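Local coordinates for pesticidal crystal protein Cry4Aa (PDB 2C9K) that kills mosquito larvae by binding to their midgut epithelial cells and causing colloid-osmotic lysis, as a pore-forming three-domain insecticidal toxin, at residues 261-265 with 286-291; 316-320 with 436-440; 431-437 with 452-458. All coordinates share one frame; numbering follows the deposited sequence.

All three contacts lie in the middle, beta-prism domain of the toxin, probably involved in receptor recognition as in other three-domain Cry toxins, and meet on its three-stranded sheet. Contact 3 pairs two strands of that sheet and is a buried contact, with backbone bonds and large apolar side chains. Contact 2 is also buried, but it joins strand 432-440 to another sheet, so side chains replace backbone pairing. Contact 1 is only partly buried. It ties the outer strand 262-267 to a loop and carries a salt bridge. Contacts 2 and 3 share Phe436 and Ile437. Contacts 1 and 3 are joined by Glu262 with Ser435 and by Arg261 with His432.

Contact 1 (261-265 with 286-291); sequences REIYQ and LTRRPH
Glu262 and Tyr264 hold segment 286-291 at two points. At the first, Glu262 OE2 and Arg288 NH1 form a salt bridge of 2.8 Å. The hydrogen bond within it is weak, with an N-H...O angle of 129°. The carboxylate and guanidinium planes are 79° apart, and a single N-O pair makes the bridge. The other oxygen, OE1, faces the edge of the His291 ring at CE1. His291 also lies over a face of the Arg288 guanidinium. Its ND1 donates to Arg289 O, a local bond that helps to orient the ring.

At the second point Tyr264 OH accepts the backbone N-H of Arg288. Tyr264 OH and Arg288 N are 2.7 Å apart, and the bond is close to straight. Thr287 covers one face of the same ring. Its CG2 lies 3.6 Å from the centroid of the Tyr264 ring, almost on the ring normal, as a CH-pi contact. With chi1 at 56°, CG2 of Thr287 stands opposite the carbonyl carbon and over the Tyr264 ring, while OG1 turns to Glu283 O in the preceding helix.

A second shell surrounds the charged groups. Glu262 OE2 also bonds to Ser435 OG, and Arg288 NH2 bonds to Thr294 OG1. Phe436 makes a cation-pi contact with Arg288. The nearby arginine probably favours the charged form of Glu262. On the backbone, Tyr264 O accepts from Asn226 ND2 and Thr230 OG1 of helix 222-240.

The contact thus joins an edge strand of one sheet to the loop that leaves helix 279-286 and leads to strand 294-303. It lies in the beta-prism domain of three-domain Cry toxins, on the side packed against the N-terminal helical domain.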
loop_
_atom_site.group_PDB
_atom_site.type_symbol
_atom_site.label_atom_id
_atom_site.label_comp_id
_atom_site.label_asym_id
_atom_site.label_seq_id
_atom_site.Cartn_x
_atom_site.Cartn_y
_atom_site.Cartn_z
ATOM N N ARG A 261 0.783 1.858 4.217
ATOM C CA ARG A 261 -0.081 0.823 4.800
ATOM C C ARG A 261 0.615 -0.514 5.115
ATOM O O ARG A 261 1.603 -0.886 4.472
ATOM C CB ARG A 261 -1.244 0.531 3.855
ATOM C CG ARG A 261 -0.939 -0.511 2.774
ATOM C CD ARG A 261 0.210 -0.084 1.875
ATOM N NE ARG A 261 0.460 -1.038 0.798
ATOM C CZ ARG A 261 1.187 -2.143 0.925
ATOM N NH1 ARG A 261 1.752 -2.437 2.092
ATOM N NH2 ARG A 261 1.348 -2.954 -0.118
ATOM N N GLU A 262 0.078 -1.238 6.094
ATOM C CA GLU A 262 0.611 -2.555 6.452
ATOM C C GLU A 262 -0.330 -3.644 5.955
ATOM O O GLU A 262 -1.536 -3.424 5.822
ATOM C CB GLU A 262 0.739 -2.728 7.974
ATOM C CG GLU A 262 1.926 -2.035 8.629
ATOM C CD GLU A 262 2.114 -2.420 10.094
ATOM O OE1 GLU A 262 1.206 -2.178 10.911
ATOM O OE2 GLU A 262 3.179 -2.968 10.431
ATOM N N ILE A 263 0.220 -4.817 5.665
ATOM C CA ILE A 263 -0.594 -5.953 5.252
ATOM C C ILE A 263 -0.054 -7.136 6.040
ATOM O O ILE A 263 1.107 -7.136 6.429
ATOM C CB ILE A 263 -0.539 -6.208 3.726
ATOM C CG1 ILE A 263 0.888 -6.497 3.276
ATOM C CG2 ILE A 263 -1.143 -5.017 2.990
ATOM C CD1 ILE A 263 0.989 -6.802 1.791
ATOM N N TYR A 264 -0.897 -8.132 6.288
ATOM C CA TYR A 264 -0.495 -9.273 7.106
ATOM C C TYR A 264 -0.690 -10.637 6.471
ATOM O O TYR A 264 -1.612 -10.851 5.683
ATOM C CB TYR A 264 -1.274 -9.266 8.436
ATOM C CG TYR A 264 -1.357 -7.924 9.143
ATOM C CD1 TYR A 264 -2.175 -6.912 8.662
ATOM C CD2 TYR A 264 -0.620 -7.675 10.303
ATOM C CE1 TYR A 264 -2.263 -5.687 9.311
ATOM C CE2 TYR A 264 -0.699 -6.455 10.960
ATOM C CZ TYR A 264 -1.524 -5.461 10.460
ATOM O OH TYR A 264 -1.609 -4.236 11.100
ATOM N N GLN A 265 0.189 -11.561 6.843
ATOM C CA GLN A 265 0.126 -12.941 6.383
ATOM C C GLN A 265 0.034 -13.696 7.711
ATOM O O GLN A 265 0.654 -13.285 8.694
ATOM C CB GLN A 265 1.399 -13.307 5.609
ATOM C CG GLN A 265 1.593 -12.503 4.319
ATOM C CD GLN A 265 2.864 -12.876 3.548
ATOM O OE1 GLN A 265 3.912 -13.135 4.139
ATOM N NE2 GLN A 265 2.776 -12.878 2.223
ATOM N N LEU A 286 -4.645 -9.490 16.166
ATOM C CA LEU A 286 -3.690 -9.958 15.161
ATOM C C LEU A 286 -3.148 -8.864 14.242
ATOM O O LEU A 286 -2.210 -9.098 13.486
ATOM C CB LEU A 286 -4.305 -11.091 14.328
ATOM C CG LEU A 286 -4.378 -12.459 15.024
ATOM C CD1 LEU A 286 -5.355 -13.388 14.308
ATOM C CD2 LEU A 286 -2.986 -13.069 15.063
ATOM N N THR A 287 -3.730 -7.672 14.304
ATOM C CA THR A 287 -3.278 -6.570 13.461
ATOM C C THR A 287 -2.915 -5.369 14.327
ATOM O O THR A 287 -3.102 -5.410 15.535
ATOM C CB THR A 287 -4.358 -6.185 12.426
ATOM O OG1 THR A 287 -5.584 -5.860 13.094
ATOM C CG2 THR A 287 -4.599 -7.345 11.467
ATOM N N ARG A 288 -2.394 -4.303 13.732
ATOM C CA ARG A 288 -2.008 -3.144 14.527
ATOM C C ARG A 288 -2.936 -1.964 14.332
ATOM O O ARG A 288 -3.336 -1.665 13.211
ATOM C CB ARG A 288 -0.567 -2.727 14.193
ATOM C CG ARG A 288 0.464 -3.806 14.495
ATOM C CD ARG A 288 1.834 -3.476 13.934
ATOM N NE ARG A 288 2.447 -2.319 14.575
ATOM C CZ ARG A 288 3.473 -1.646 14.065
ATOM N NH1 ARG A 288 4.004 -2.012 12.911
ATOM N NH2 ARG A 288 3.956 -0.590 14.698
ATOM N N ARG A 289 -3.279 -1.290 15.426
ATOM C CA ARG A 289 -4.152 -0.124 15.351
ATOM C C ARG A 289 -3.462 0.990 14.573
ATOM O O ARG A 289 -2.226 1.078 14.548
ATOM C CB ARG A 289 -4.506 0.362 16.754
ATOM C CG ARG A 289 -5.851 -0.132 17.238
ATOM C CD ARG A 289 -5.761 -0.713 18.635
ATOM N NE ARG A 289 -5.602 0.292 19.684
ATOM C CZ ARG A 289 -5.273 -0.001 20.941
ATOM N NH1 ARG A 289 -5.067 -1.266 21.298
ATOM N NH2 ARG A 289 -5.147 0.964 21.843
ATOM N N PRO A 290 -4.244 1.856 13.916
ATOM C CA PRO A 290 -3.612 2.940 13.158
ATOM C C PRO A 290 -2.484 3.563 13.971
ATOM O O PRO A 290 -2.657 3.884 15.138
ATOM C CB PRO A 290 -4.760 3.911 12.928
ATOM C CG PRO A 290 -5.942 3.004 12.834
ATOM C CD PRO A 290 -5.707 2.008 13.946
ATOM N N HIS A 291 -1.324 3.718 13.353
ATOM C CA HIS A 291 -0.172 4.291 14.035
ATOM C C HIS A 291 0.709 5.056 13.058
ATOM O O HIS A 291 0.444 5.071 11.852
ATOM C CB HIS A 291 0.660 3.175 14.675
ATOM C CG HIS A 291 1.211 2.190 13.688
ATOM N ND1 HIS A 291 0.729 0.904 13.568
ATOM C CD2 HIS A 291 2.211 2.298 12.780
ATOM C CE1 HIS A 291 1.408 0.261 12.634
ATOM N NE2 HIS A 291 2.313 1.085 12.142
#

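Contact 2 (316-320 with 436-440); sequences HYNMF and FIKSL
Asn318 and Phe436 stack across the interior of the beta-prism, where strand 313-322 of a four-stranded sheet faces strand 432-440 of the three-stranded sheet. The two segments run roughly antiparallel, but their axes are 7.2 Å apart at closest approach, so side chains bridge the gap.

The Asn318 amide lies over one face of the Phe436 ring, with the planes 25° apart. Asn318 ND2 is over the ring centre and 3.5 Å from Phe436 CZ. Phe436 has CG roughly opposite the backbone N (chi1 -151°), which carries its ring over to the facing strand. There the edge of Phe436 points toward the face of Phe320 in an offset edge-to-face pair. The centroids of these two rings are 5.8 Å apart and their planes are 74° from each other.

Asn318 also meets the backbone of Ile437 with both ends of its amide. Asn318 ND2 donates to Ile437 O in a straight bond. Asn318 OD1 accepts from Ile437 N in a long, bent bond of 3.3 Å. Together they fix the rotation of the amide.

His316 meets the other strand with its ring edge. Its CE1 packs on Ser439 CB, and the ring stacks on Phe301. Ile437 O takes two donors, from opposite faces of its carbonyl plane: His316 NE2 at 2.7 Å and Asn318 ND2 at 3.1 Å.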
loop_
_atom_site.group_PDB
_atom_site.type_symbol
_atom_site.label_atom_id
_atom_site.label_comp_id
_atom_site.label_asym_id
_atom_site.label_seq_id
_atom_site.Cartn_x
_atom_site.Cartn_y
_atom_site.Cartn_z
ATOM N N HIS A 316 7.603 -13.688 22.520
ATOM C CA HIS A 316 8.435 -12.744 21.783
ATOM C C HIS A 316 7.959 -11.310 21.899
ATOM O O HIS A 316 6.882 -11.050 22.418
ATOM C CB HIS A 316 8.504 -13.123 20.299
ATOM C CG HIS A 316 7.279 -12.757 19.522
ATOM N ND1 HIS A 316 6.074 -13.406 19.677
ATOM C CD2 HIS A 316 7.078 -11.813 18.573
ATOM C CE1 HIS A 316 5.184 -12.880 18.854
ATOM N NE2 HIS A 316 5.767 -11.912 18.173
ATOM N N TYR A 317 8.787 -10.382 21.437
ATOM C CA TYR A 317 8.436 -8.968 21.435
ATOM C C TYR A 317 9.239 -8.262 20.343
ATOM O O TYR A 317 10.283 -8.753 19.919
ATOM C CB TYR A 317 8.660 -8.331 22.824
ATOM C CG TYR A 317 10.094 -8.234 23.297
ATOM C CD1 TYR A 317 10.961 -7.273 22.776
ATOM C CD2 TYR A 317 10.587 -9.111 24.262
ATOM C CE1 TYR A 317 12.281 -7.190 23.200
ATOM C CE2 TYR A 317 11.908 -9.039 24.695
ATOM C CZ TYR A 317 12.754 -8.077 24.159
ATOM O OH TYR A 317 14.073 -8.022 24.559
ATOM N N ASN A 318 8.729 -7.131 19.869
ATOM C CA ASN A 318 9.380 -6.362 18.806
ATOM C C ASN A 318 9.988 -5.076 19.350
ATOM O O ASN A 318 9.462 -4.490 20.302
ATOM C CB ASN A 318 8.361 -5.955 17.732
ATOM C CG ASN A 318 7.602 -7.128 17.154
ATOM O OD1 ASN A 318 8.060 -7.768 16.209
ATOM N ND2 ASN A 318 6.432 -7.416 17.716
ATOM N N MET A 319 11.091 -4.649 18.737
ATOM C CA MET A 319 11.761 -3.391 19.084
ATOM C C MET A 319 11.679 -2.569 17.794
ATOM O O MET A 319 12.070 -3.038 16.720
ATOM C CB MET A 319 13.222 -3.626 19.485
ATOM C CG MET A 319 13.421 -4.179 20.908
ATOM S SD MET A 319 12.723 -3.131 22.231
ATOM C CE MET A 319 13.866 -1.755 22.246
ATOM N N PHE A 320 11.161 -1.351 17.889
ATOM C CA PHE A 320 10.983 -0.522 16.700
ATOM C C PHE A 320 11.050 0.981 16.976
ATOM O O PHE A 320 11.020 1.414 18.127
ATOM C CB PHE A 320 9.628 -0.852 16.084
ATOM C CG PHE A 320 8.477 -0.568 17.000
ATOM C CD1 PHE A 320 7.809 0.647 16.941
ATOM C CD2 PHE A 320 8.085 -1.503 17.952
ATOM C CE1 PHE A 320 6.769 0.930 17.814
ATOM C CE2 PHE A 320 7.044 -1.229 18.833
ATOM C CZ PHE A 320 6.384 -0.008 18.763
ATOM N N PHE A 436 6.634 -6.042 11.620
ATOM C CA PHE A 436 6.141 -6.416 12.945
ATOM C C PHE A 436 5.646 -7.870 12.968
ATOM O O PHE A 436 5.290 -8.432 11.928
ATOM C CB PHE A 436 4.960 -5.506 13.291
ATOM C CG PHE A 436 4.771 -5.263 14.756
ATOM C CD1 PHE A 436 5.596 -4.367 15.436
ATOM C CD2 PHE A 436 3.727 -5.875 15.444
ATOM C CE1 PHE A 436 5.380 -4.077 16.776
ATOM C CE2 PHE A 436 3.501 -5.590 16.791
ATOM C CZ PHE A 436 4.329 -4.687 17.457
ATOM N N ILE A 437 5.622 -8.471 14.156
ATOM C CA ILE A 437 5.116 -9.835 14.321
ATOM C C ILE A 437 4.246 -9.909 15.574
ATOM O O ILE A 437 4.771 -9.869 16.679
ATOM C CB ILE A 437 6.240 -10.866 14.472
ATOM C CG1 ILE A 437 7.032 -10.985 13.170
ATOM C CG2 ILE A 437 5.645 -12.214 14.822
ATOM C CD1 ILE A 437 8.136 -12.035 13.221
ATOM N N LYS A 438 2.926 -9.999 15.402
ATOM C CA LYS A 438 2.001 -10.090 16.531
ATOM C C LYS A 438 1.635 -11.541 16.749
ATOM O O LYS A 438 1.916 -12.389 15.907
ATOM C CB LYS A 438 0.718 -9.282 16.274
ATOM C CG LYS A 438 0.793 -7.842 16.734
ATOM C CD LYS A 438 -0.415 -7.037 16.311
ATOM C CE LYS A 438 -1.674 -7.444 17.062
ATOM N NZ LYS A 438 -1.727 -6.962 18.466
ATOM N N SER A 439 0.985 -11.828 17.869
ATOM C CA SER A 439 0.604 -13.195 18.170
ATOM C C SER A 439 -0.637 -13.252 19.057
ATOM O O SER A 439 -0.789 -12.439 19.972
ATOM C CB SER A 439 1.773 -13.885 18.867
ATOM O OG SER A 439 1.761 -15.279 18.644
ATOM N N LEU A 440 -1.534 -14.195 18.766
ATOM C CA LEU A 440 -2.744 -14.394 19.560
ATOM C C LEU A 440 -2.584 -15.729 20.275
ATOM O O LEU A 440 -2.388 -16.763 19.640
ATOM C CB LEU A 440 -3.996 -14.427 18.674
ATOM C CG LEU A 440 -5.313 -15.000 19.242
ATOM C CD1 LEU A 440 -5.627 -14.402 20.601
ATOM C CD2 LEU A 440 -6.456 -14.712 18.273
#

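Contact 3 (431-437 with 452-458); sequences SHILSFI and TFAWTHS
Leu434 and Trp455 form the tightly packed part of this antiparallel beta hairpin, within the three-stranded sheet of the beta-prism domain. Leu434 CD1 lies over a face of the indole, 3.9 Å from the centroid of the six-membered ring of Trp455. Leu434 has CG opposite its backbone N (chi1 -172°), and chi2 (69°) then turns CD1 over the ring. On the face of the sheet that carries Leu434 and Trp455, Ile437 runs beside Phe453, with Ile437 CD1 3.6 Å from Phe453 CE2. Leu296 and Leu299 of strand 294-303 pack on Leu434.

The backbone is regular at Ile433 and Thr456, which exchange two hydrogen bonds. Ser435 N donates to Ala454 O at 2.9 Å, and Ala454 N donates to Phe436 O at 2.8 Å. With the near-helical psi of Ser435 (-17°), this is consistent with a beta bulge at Ser435 and Phe436.

The other end is more polar and reaches partly exposed Ser458. The edge of His457 points toward the face of His432. Both ring nitrogens of His432 are bonded: ND1 to Ser431 OG, which also bonds to Pro410 O, and NE2 to Arg261 NH2. Last, Ser431 O lies over the centre of the His457 ring and accepts a straight bond of 2.8 Å from Ser458 N.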
loop_
_atom_site.group_PDB
_atom_site.type_symbol
_atom_site.label_atom_id
_atom_site.label_comp_id
_atom_site.label_asym_id
_atom_site.label_seq_id
_atom_site.Cartn_x
_atom_site.Cartn_y
_atom_site.Cartn_z
ATOM N N SER A 431 9.363 -6.032 -2.894
ATOM C CA SER A 431 8.328 -5.009 -2.769
ATOM C C SER A 431 7.895 -4.702 -1.340
ATOM O O SER A 431 7.291 -3.652 -1.081
ATOM C CB SER A 431 7.100 -5.427 -3.562
ATOM O OG SER A 431 6.557 -6.615 -3.015
ATOM N N HIS A 432 8.180 -5.612 -0.414
ATOM C CA HIS A 432 7.793 -5.392 0.973
ATOM C C HIS A 432 8.888 -5.816 1.929
ATOM O O HIS A 432 9.735 -6.630 1.582
ATOM C CB HIS A 432 6.507 -6.160 1.308
ATOM C CG HIS A 432 5.272 -5.611 0.655
ATOM N ND1 HIS A 432 5.034 -5.713 -0.700
ATOM C CD2 HIS A 432 4.190 -4.987 1.180
ATOM C CE1 HIS A 432 3.859 -5.178 -0.980
ATOM N NE2 HIS A 432 3.326 -4.732 0.143
ATOM N N ILE A 433 8.863 -5.248 3.132
ATOM C CA ILE A 433 9.829 -5.563 4.183
ATOM C C ILE A 433 9.063 -5.880 5.470
ATOM O O ILE A 433 7.986 -5.323 5.712
ATOM C CB ILE A 433 10.771 -4.368 4.481
ATOM C CG1 ILE A 433 9.975 -3.229 5.134
ATOM C CG2 ILE A 433 11.478 -3.918 3.196
ATOM C CD1 ILE A 433 10.840 -2.097 5.639
ATOM N N LEU A 434 9.612 -6.759 6.300
ATOM C CA LEU A 434 8.944 -7.120 7.548
ATOM C C LEU A 434 8.833 -5.889 8.438
ATOM O O LEU A 434 9.765 -5.096 8.514
ATOM C CB LEU A 434 9.716 -8.220 8.288
ATOM C CG LEU A 434 8.915 -8.737 9.487
ATOM C CD1 LEU A 434 7.700 -9.493 8.977
ATOM C CD2 LEU A 434 9.770 -9.629 10.364
ATOM N N SER A 435 7.715 -5.720 9.125
ATOM C CA SER A 435 7.583 -4.544 9.967
ATOM C C SER A 435 7.161 -4.844 11.392
ATOM O O SER A 435 7.332 -4.011 12.273
ATOM C CB SER A 435 6.589 -3.565 9.342
ATOM O OG SER A 435 5.284 -4.102 9.328
ATOM N N PHE A 436 6.634 -6.042 11.620
ATOM C CA PHE A 436 6.141 -6.416 12.945
ATOM C C PHE A 436 5.646 -7.870 12.968
ATOM O O PHE A 436 5.290 -8.432 11.928
ATOM C CB PHE A 436 4.960 -5.506 13.291
ATOM C CG PHE A 436 4.771 -5.263 14.756
ATOM C CD1 PHE A 436 5.596 -4.367 15.436
ATOM C CD2 PHE A 436 3.727 -5.875 15.444
ATOM C CE1 PHE A 436 5.380 -4.077 16.776
ATOM C CE2 PHE A 436 3.501 -5.590 16.791
ATOM C CZ PHE A 436 4.329 -4.687 17.457
ATOM N N ILE A 437 5.622 -8.471 14.156
ATOM C CA ILE A 437 5.116 -9.835 14.321
ATOM C C ILE A 437 4.246 -9.909 15.574
ATOM O O ILE A 437 4.771 -9.869 16.679
ATOM C CB ILE A 437 6.240 -10.866 14.472
ATOM C CG1 ILE A 437 7.032 -10.985 13.170
ATOM C CG2 ILE A 437 5.645 -12.214 14.822
ATOM C CD1 ILE A 437 8.136 -12.035 13.221
ATOM N N THR A 452 1.033 -13.441 12.935
ATOM C CA THR A 452 0.776 -12.651 11.748
ATOM C C THR A 452 2.061 -11.888 11.506
ATOM O O THR A 452 2.701 -11.414 12.446
ATOM C CB THR A 452 -0.357 -11.643 11.941
ATOM O OG1 THR A 452 -0.182 -10.973 13.189
ATOM C CG2 THR A 452 -1.703 -12.329 11.909
ATOM N N PHE A 453 2.454 -11.793 10.247
ATOM C CA PHE A 453 3.666 -11.080 9.889
ATOM C C PHE A 453 3.257 -9.825 9.137
ATOM O O PHE A 453 2.619 -9.900 8.094
ATOM C CB PHE A 453 4.564 -11.983 9.038
ATOM C CG PHE A 453 5.009 -13.237 9.756
ATOM C CD1 PHE A 453 4.130 -14.304 9.939
ATOM C CD2 PHE A 453 6.287 -13.321 10.313
ATOM C CE1 PHE A 453 4.512 -15.429 10.669
ATOM C CE2 PHE A 453 6.676 -14.443 11.045
ATOM C CZ PHE A 453 5.788 -15.496 11.223
ATOM N N ALA A 454 3.597 -8.673 9.704
ATOM C CA ALA A 454 3.266 -7.381 9.114
ATOM C C ALA A 454 4.282 -7.020 8.042
ATOM O O ALA A 454 5.473 -7.260 8.205
ATOM C CB ALA A 454 3.253 -6.315 10.188
ATOM N N TRP A 455 3.804 -6.436 6.953
ATOM C CA TRP A 455 4.664 -6.047 5.852
ATOM C C TRP A 455 4.323 -4.654 5.358
ATOM O O TRP A 455 3.167 -4.353 5.099
ATOM C CB TRP A 455 4.515 -7.037 4.689
ATOM C CG TRP A 455 4.881 -8.448 5.035
ATOM C CD1 TRP A 455 4.042 -9.433 5.453
ATOM C CD2 TRP A 455 6.199 -9.015 5.029
ATOM N NE1 TRP A 455 4.753 -10.581 5.712
ATOM C CE2 TRP A 455 6.079 -10.350 5.461
ATOM C CE3 TRP A 455 7.469 -8.521 4.699
ATOM C CZ2 TRP A 455 7.180 -11.200 5.573
ATOM C CZ3 TRP A 455 8.563 -9.369 4.810
ATOM C CH2 TRP A 455 8.411 -10.692 5.242
ATOM N N THR A 456 5.332 -3.803 5.231
ATOM C CA THR A 456 5.119 -2.455 4.731
ATOM C C THR A 456 5.746 -2.358 3.344
ATOM O O THR A 456 6.646 -3.136 3.014
ATOM C CB THR A 456 5.738 -1.403 5.668
ATOM O OG1 THR A 456 7.092 -1.759 5.972
ATOM C CG2 THR A 456 4.936 -1.313 6.946
ATOM N N HIS A 457 5.276 -1.422 2.526
ATOM C CA HIS A 457 5.816 -1.285 1.174
ATOM C C HIS A 457 7.249 -0.749 1.166
ATOM O O HIS A 457 7.542 0.262 1.813
ATOM C CB HIS A 457 4.935 -0.367 0.339
ATOM C CG HIS A 457 5.131 -0.539 -1.131
ATOM N ND1 HIS A 457 4.412 -1.450 -1.873
ATOM C CD2 HIS A 457 6.006 0.037 -1.984
ATOM C CE1 HIS A 457 4.837 -1.426 -3.124
ATOM N NE2 HIS A 457 5.804 -0.532 -3.217
ATOM N N SER A 458 8.134 -1.407 0.419
ATOM C CA SER A 458 9.535 -0.992 0.364
ATOM C C SER A 458 9.775 0.327 -0.366
ATOM O O SER A 458 10.914 0.678 -0.672
ATOM C CB SER A 458 10.393 -2.089 -0.270
ATOM O OG SER A 458 10.120 -2.223 -1.648
#